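Local coordinates for DinB-like domain-containing protein (Enterococcus faecalis, PDB 3CEX) that is of unknown function but belongs to the DinB superfamily and folds as a mostly helical DinB-like domain, at residues S60-S65 with Q145-S150; R53-Q58 with V149-D154. All blocks are in the same frame, centred on the assembly; numbering follows the deposited sequence.

Both contacts join the same two helices, 44-62 and 144-170, which run antiparallel and belong to the four long helices of the DinB-like bundle. Along the first helix contact 2 (53-58) comes before contact 1 (60-65); along the second the order is reversed, contact 1 using 145-150 and contact 2 using 149-154, with Val149 and Ser150 in both. Their centres lie about 8 Å apart. Arg147 CD of contact 1 packs 3.4 Å from Gln58 OE1 of contact 2. Together they follow one interhelical seam from near the centre of the chain (contact 2) to the C-terminal end of helix 44-62 and first turns of helix 144-170 (contact 1), while helix 144-170 also meets the second subunit.

Contact 1. Residues S60-S65 with Q145-S150; sequences SALNHS and QVRLVS
Ser60 O accepts a bond of 2.9 Å from Ser65 N and a weaker one from Asn63 N, closing the helix end from which Leu62 reaches over to Arg147 and Leu148. His64 supports this turn with a positive phi of 51°, and its N makes a weak bond to Ala61 O. The bonds from Ser65 and His64 form a Schellman motif, which ends the helix directly after Leu62 and satisfies carbonyls of its last turn. Across the contact, everything gathers at one methyl: Leu62 CD1 lies 3.9 Å from Leu148 CD2 and 4.0 Å from Arg147 CG. Leucine suits the site because a branched, uncharged end can fill the angle between two neighbouring residues of the facing helix. Arg147 contributes the aliphatic root of its chain. With CG anti to the backbone N (chi1 174°), that one methylene is set against Leu62 CD1, and bends at the next two torsions carry the guanidinium onward. Tyr121 of helix 104-124 touches both leucines, and Ile134 touches Leu62 and Arg147. The contact is an apolar touch of two leucines and the aliphatic part of an arginine between antiparallel helices, lying beside a helix end that closes in a Schellman motif, in a DinB-like four-helix bundle.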
loop_
_atom_site.group_PDB
_atom_site.type_symbol
_atom_site.label_atom_id
_atom_site.label_comp_id
_atom_site.label_asym_id
_atom_site.label_seq_id
_atom_site.Cartn_x
_atom_site.Cartn_y
_atom_site.Cartn_z
ATOM N N SER A 60 -13.710 -14.427 -3.525
ATOM C CA SER A 60 -14.804 -15.313 -3.977
ATOM C C SER A 60 -14.262 -16.665 -4.468
ATOM O O SER A 60 -14.873 -17.688 -4.206
ATOM C CB SER A 60 -15.666 -14.647 -5.047
ATOM O OG SER A 60 -16.352 -13.538 -4.489
ATOM N N ALA A 61 -13.124 -16.654 -5.161
ATOM C CA ALA A 61 -12.418 -17.879 -5.573
ATOM C C ALA A 61 -11.936 -18.749 -4.381
ATOM O O ALA A 61 -12.107 -19.952 -4.395
ATOM C CB ALA A 61 -11.245 -17.530 -6.502
ATOM N N LEU A 62 -11.355 -18.147 -3.347
ATOM C CA LEU A 62 -11.033 -18.881 -2.105
ATOM C C LEU A 62 -12.274 -19.433 -1.394
ATOM O O LEU A 62 -12.199 -20.429 -0.682
ATOM C CB LEU A 62 -10.292 -17.982 -1.117
ATOM C CG LEU A 62 -8.891 -17.540 -1.521
ATOM C CD1 LEU A 62 -8.384 -16.550 -0.508
ATOM C CD2 LEU A 62 -7.923 -18.741 -1.668
ATOM N N ASN A 63 -13.403 -18.749 -1.571
ATOM C CA ASN A 63 -14.652 -19.088 -0.909
ATOM C C ASN A 63 -15.524 -19.981 -1.784
ATOM O O ASN A 63 -16.656 -20.272 -1.422
ATOM C CB ASN A 63 -15.391 -17.795 -0.581
ATOM C CG ASN A 63 -16.268 -17.915 0.615
ATOM O OD1 ASN A 63 -15.806 -18.283 1.689
ATOM N ND2 ASN A 63 -17.555 -17.593 0.451
ATOM N N HIS A 64 -15.002 -20.384 -2.943
ATOM C CA HIS A 64 -15.729 -21.184 -3.925
ATOM C C HIS A 64 -17.105 -20.612 -4.289
ATOM O O HIS A 64 -18.011 -21.369 -4.652
ATOM C CB HIS A 64 -15.840 -22.657 -3.446
ATOM C CG HIS A 64 -14.506 -23.302 -3.215
ATOM N ND1 HIS A 64 -13.820 -23.975 -4.207
ATOM C CD2 HIS A 64 -13.698 -23.318 -2.125
ATOM C CE1 HIS A 64 -12.660 -24.395 -3.733
ATOM N NE2 HIS A 64 -12.558 -24.007 -2.473
ATOM N N SER A 65 -17.258 -19.287 -4.206
ATOM C CA SER A 65 -18.535 -18.630 -4.503
ATOM C C SER A 65 -18.376 -17.801 -5.775
ATOM O O SER A 65 -17.254 -17.461 -6.175
ATOM C CB SER A 65 -19.028 -17.772 -3.309
ATOM O OG SER A 65 -18.051 -16.825 -2.812
ATOM N N GLN A 145 -2.484 -18.279 2.395
ATOM C CA GLN A 145 -1.848 -17.183 3.088
ATOM C C GLN A 145 -1.219 -16.199 2.115
ATOM O O GLN A 145 -1.427 -14.989 2.240
ATOM C CB GLN A 145 -0.783 -17.732 4.028
ATOM C CG GLN A 145 -0.087 -16.659 4.828
ATOM C CD GLN A 145 0.553 -17.224 6.075
ATOM O OE1 GLN A 145 -0.082 -17.999 6.795
ATOM N NE2 GLN A 145 1.797 -16.823 6.355
ATOM N N VAL A 146 -0.499 -16.732 1.125
ATOM C CA VAL A 146 0.152 -15.920 0.090
ATOM C C VAL A 146 -0.897 -15.108 -0.687
ATOM O O VAL A 146 -0.733 -13.912 -0.950
ATOM C CB VAL A 146 1.017 -16.816 -0.831
ATOM C CG1 VAL A 146 1.404 -16.085 -2.117
ATOM C CG2 VAL A 146 2.290 -17.272 -0.084
ATOM N N ARG A 147 -2.028 -15.742 -0.985
ATOM C CA ARG A 147 -3.067 -15.093 -1.767
ATOM C C ARG A 147 -3.723 -13.966 -0.961
ATOM O O ARG A 147 -3.976 -12.887 -1.503
ATOM C CB ARG A 147 -4.055 -16.151 -2.203
ATOM C CG ARG A 147 -5.265 -15.723 -2.885
ATOM C CD ARG A 147 -5.006 -15.164 -4.268
ATOM N NE ARG A 147 -3.918 -15.750 -5.053
ATOM C CZ ARG A 147 -4.035 -16.728 -5.949
ATOM N NH1 ARG A 147 -5.176 -17.354 -6.154
ATOM N NH2 ARG A 147 -2.973 -17.100 -6.638
ATOM N N LEU A 148 -3.978 -14.217 0.321
ATOM C CA LEU A 148 -4.505 -13.211 1.232
ATOM C C LEU A 148 -3.576 -12.014 1.405
ATOM O O LEU A 148 -4.035 -10.890 1.417
ATOM C CB LEU A 148 -4.809 -13.821 2.607
ATOM C CG LEU A 148 -6.022 -14.784 2.620
ATOM C CD1 LEU A 148 -6.172 -15.534 3.957
ATOM C CD2 LEU A 148 -7.318 -14.009 2.252
ATOM N N VAL A 149 -2.287 -12.257 1.567
ATOM C CA VAL A 149 -1.314 -11.173 1.679
ATOM C C VAL A 149 -1.247 -10.347 0.371
ATOM O O VAL A 149 -1.150 -9.101 0.393
ATOM C CB VAL A 149 0.073 -11.714 2.062
ATOM C CG1 VAL A 149 1.141 -10.621 1.929
ATOM C CG2 VAL A 149 0.087 -12.287 3.468
ATOM N N SER A 150 -1.294 -11.049 -0.769
ATOM C CA SER A 150 -1.309 -10.414 -2.066
ATOM C C SER A 150 -2.524 -9.519 -2.216
ATOM O O SER A 150 -2.411 -8.398 -2.749
ATOM C CB SER A 150 -1.306 -11.451 -3.210
ATOM O OG SER A 150 -0.047 -12.072 -3.265
#

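Contact 2. Residues R53-Q58 with V149-D154; sequences RELDLQ and VSAIDD
Helices 44-62 and 144-170 come close at Leu55 and Ala151, whose CA atoms are 6.2 Å apart, and the two segments run antiparallel as neighbouring members of the DinB-like four-helix bundle. So near an approach suits alanine, whose single methyl takes up little of the space between the backbones. Leu55 starts off to one side of Ala151, and its end comes nearer. Its CG stands anti to the carbonyl carbon (chi1 -66°), and from there CD2 swings in to lie 4.1 Å from Ala151 CB, a plain apolar touch. Leu14 of helix 8-25 and Thr118 of helix 104-124 also touch Leu55, placing it where all four long helices meet.

One turn further along helix 144-170 the seam becomes acidic. Glu54 and Asp154 cross at about a right angle, with Asp154 OD2 lying 4.2 Å from Glu54 CB. The charged ends stay apart, Glu54 OE2 and Asp154 OD1 being 4.8 Å from each other. Each has another partner: Gln58 NE2 makes a weak bond of 3.3 Å to Glu54 OE2, whereas Asp154 OD1 accepts a weak bond from His50 NE2. A bound glycerol, probably from the crystallisation liquor, sits about 5 Å from the side chain of Asp154. Back at the close approach, Leu55 CD2 also rests 3.8 Å from the backbone oxygen Ala151 O.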
loop_
_atom_site.group_PDB
_atom_site.type_symbol
_atom_site.label_atom_id
_atom_site.label_comp_id
_atom_site.label_asym_id
_atom_site.label_seq_id
_atom_site.Cartn_x
_atom_site.Cartn_y
_atom_site.Cartn_z
ATOM N N ARG A 53 -12.725 -5.075 -7.575
ATOM C CA ARG A 53 -12.825 -6.248 -8.437
ATOM C C ARG A 53 -11.842 -7.357 -8.032
ATOM O O ARG A 53 -12.197 -8.546 -8.031
ATOM C CB ARG A 53 -12.647 -5.808 -9.903
ATOM C CG ARG A 53 -12.942 -6.808 -10.969
ATOM C CD ARG A 53 -14.408 -6.962 -11.268
ATOM N NE ARG A 53 -14.523 -7.561 -12.600
ATOM C CZ ARG A 53 -14.680 -8.858 -12.869
ATOM N NH1 ARG A 53 -14.798 -9.758 -11.901
ATOM N NH2 ARG A 53 -14.744 -9.258 -14.132
ATOM N N GLU A 54 -10.620 -6.981 -7.662
ATOM C CA GLU A 54 -9.629 -7.969 -7.326
ATOM C C GLU A 54 -9.879 -8.629 -5.950
ATOM O O GLU A 54 -9.637 -9.826 -5.800
ATOM C CB GLU A 54 -8.228 -7.341 -7.396
ATOM C CG GLU A 54 -7.118 -8.304 -7.168
ATOM C CD GLU A 54 -6.800 -9.196 -8.362
ATOM O OE1 GLU A 54 -7.653 -9.411 -9.253
ATOM O OE2 GLU A 54 -5.664 -9.701 -8.402
ATOM N N LEU A 55 -10.281 -7.845 -4.946
ATOM C CA LEU A 55 -10.759 -8.412 -3.665
ATOM C C LEU A 55 -11.927 -9.380 -3.883
ATOM O O LEU A 55 -11.949 -10.510 -3.365
ATOM C CB LEU A 55 -11.184 -7.294 -2.705
ATOM C CG LEU A 55 -10.072 -6.337 -2.189
ATOM C CD1 LEU A 55 -10.651 -5.155 -1.395
ATOM C CD2 LEU A 55 -9.042 -7.115 -1.351
ATOM N N ASP A 56 -12.941 -8.901 -4.594
ATOM C CA ASP A 56 -14.088 -9.714 -4.963
ATOM C C ASP A 56 -13.651 -11.047 -5.616
ATOM O O ASP A 56 -13.872 -12.125 -5.066
ATOM C CB ASP A 56 -14.995 -8.897 -5.915
ATOM C CG ASP A 56 -16.302 -9.598 -6.265
ATOM O OD1 ASP A 56 -16.698 -10.572 -5.581
ATOM O OD2 ASP A 56 -16.961 -9.123 -7.228
ATOM N N LEU A 57 -13.007 -10.966 -6.769
ATOM C CA LEU A 57 -12.594 -12.181 -7.492
ATOM C C LEU A 57 -11.717 -13.132 -6.670
ATOM O O LEU A 57 -11.923 -14.343 -6.677
ATOM C CB LEU A 57 -11.868 -11.824 -8.782
ATOM C CG LEU A 57 -12.784 -11.367 -9.920
ATOM C CD1 LEU A 57 -11.911 -10.974 -11.117
ATOM C CD2 LEU A 57 -13.802 -12.435 -10.298
ATOM N N GLN A 58 -10.735 -12.597 -5.966
ATOM C CA GLN A 58 -9.814 -13.477 -5.239
ATOM C C GLN A 58 -10.442 -14.139 -4.014
ATOM O O GLN A 58 -10.213 -15.335 -3.766
ATOM C CB GLN A 58 -8.569 -12.730 -4.800
ATOM C CG GLN A 58 -7.681 -12.227 -5.944
ATOM C CD GLN A 58 -6.987 -13.310 -6.736
ATOM O OE1 GLN A 58 -7.303 -14.510 -6.641
ATOM N NE2 GLN A 58 -6.044 -12.884 -7.558
ATOM N N VAL A 149 -2.287 -12.257 1.567
ATOM C CA VAL A 149 -1.314 -11.173 1.679
ATOM C C VAL A 149 -1.247 -10.347 0.371
ATOM O O VAL A 149 -1.150 -9.101 0.393
ATOM C CB VAL A 149 0.073 -11.714 2.062
ATOM C CG1 VAL A 149 1.141 -10.621 1.929
ATOM C CG2 VAL A 149 0.087 -12.287 3.468
ATOM N N SER A 150 -1.294 -11.049 -0.769
ATOM C CA SER A 150 -1.309 -10.414 -2.066
ATOM C C SER A 150 -2.524 -9.519 -2.216
ATOM O O SER A 150 -2.411 -8.398 -2.749
ATOM C CB SER A 150 -1.306 -11.451 -3.210
ATOM O OG SER A 150 -0.047 -12.072 -3.265
ATOM N N ALA A 151 -3.683 -9.998 -1.752
ATOM C CA ALA A 151 -4.921 -9.204 -1.863
ATOM C C ALA A 151 -4.883 -7.940 -1.020
ATOM O O ALA A 151 -5.261 -6.868 -1.501
ATOM C CB ALA A 151 -6.120 -10.018 -1.569
ATOM N N ILE A 152 -4.362 -8.023 0.199
ATOM C CA ILE A 152 -4.234 -6.842 1.055
ATOM C C ILE A 152 -3.183 -5.884 0.477
ATOM O O ILE A 152 -3.427 -4.676 0.389
ATOM C CB ILE A 152 -3.809 -7.204 2.508
ATOM C CG1 ILE A 152 -4.855 -8.085 3.217
ATOM C CG2 ILE A 152 -3.550 -5.954 3.342
ATOM C CD1 ILE A 152 -6.247 -7.498 3.285
ATOM N N ASP A 153 -2.032 -6.421 0.052
ATOM C CA ASP A 153 -0.950 -5.614 -0.582
ATOM C C ASP A 153 -1.447 -4.798 -1.801
ATOM O O ASP A 153 -1.139 -3.614 -1.953
ATOM C CB ASP A 153 0.228 -6.542 -0.950
ATOM C CG ASP A 153 1.274 -5.889 -1.839
ATOM O OD1 ASP A 153 1.895 -4.923 -1.362
ATOM O OD2 ASP A 153 1.486 -6.353 -3.011
ATOM N N ASP A 154 -2.198 -5.465 -2.662
ATOM C CA ASP A 154 -2.764 -4.884 -3.861
ATOM C C ASP A 154 -3.673 -3.716 -3.534
ATOM O O ASP A 154 -3.536 -2.662 -4.150
ATOM C CB ASP A 154 -3.583 -5.945 -4.629
ATOM C CG ASP A 154 -4.351 -5.357 -5.828
ATOM O OD1 ASP A 154 -3.815 -5.496 -6.939
ATOM O OD2 ASP A 154 -5.476 -4.759 -5.655
#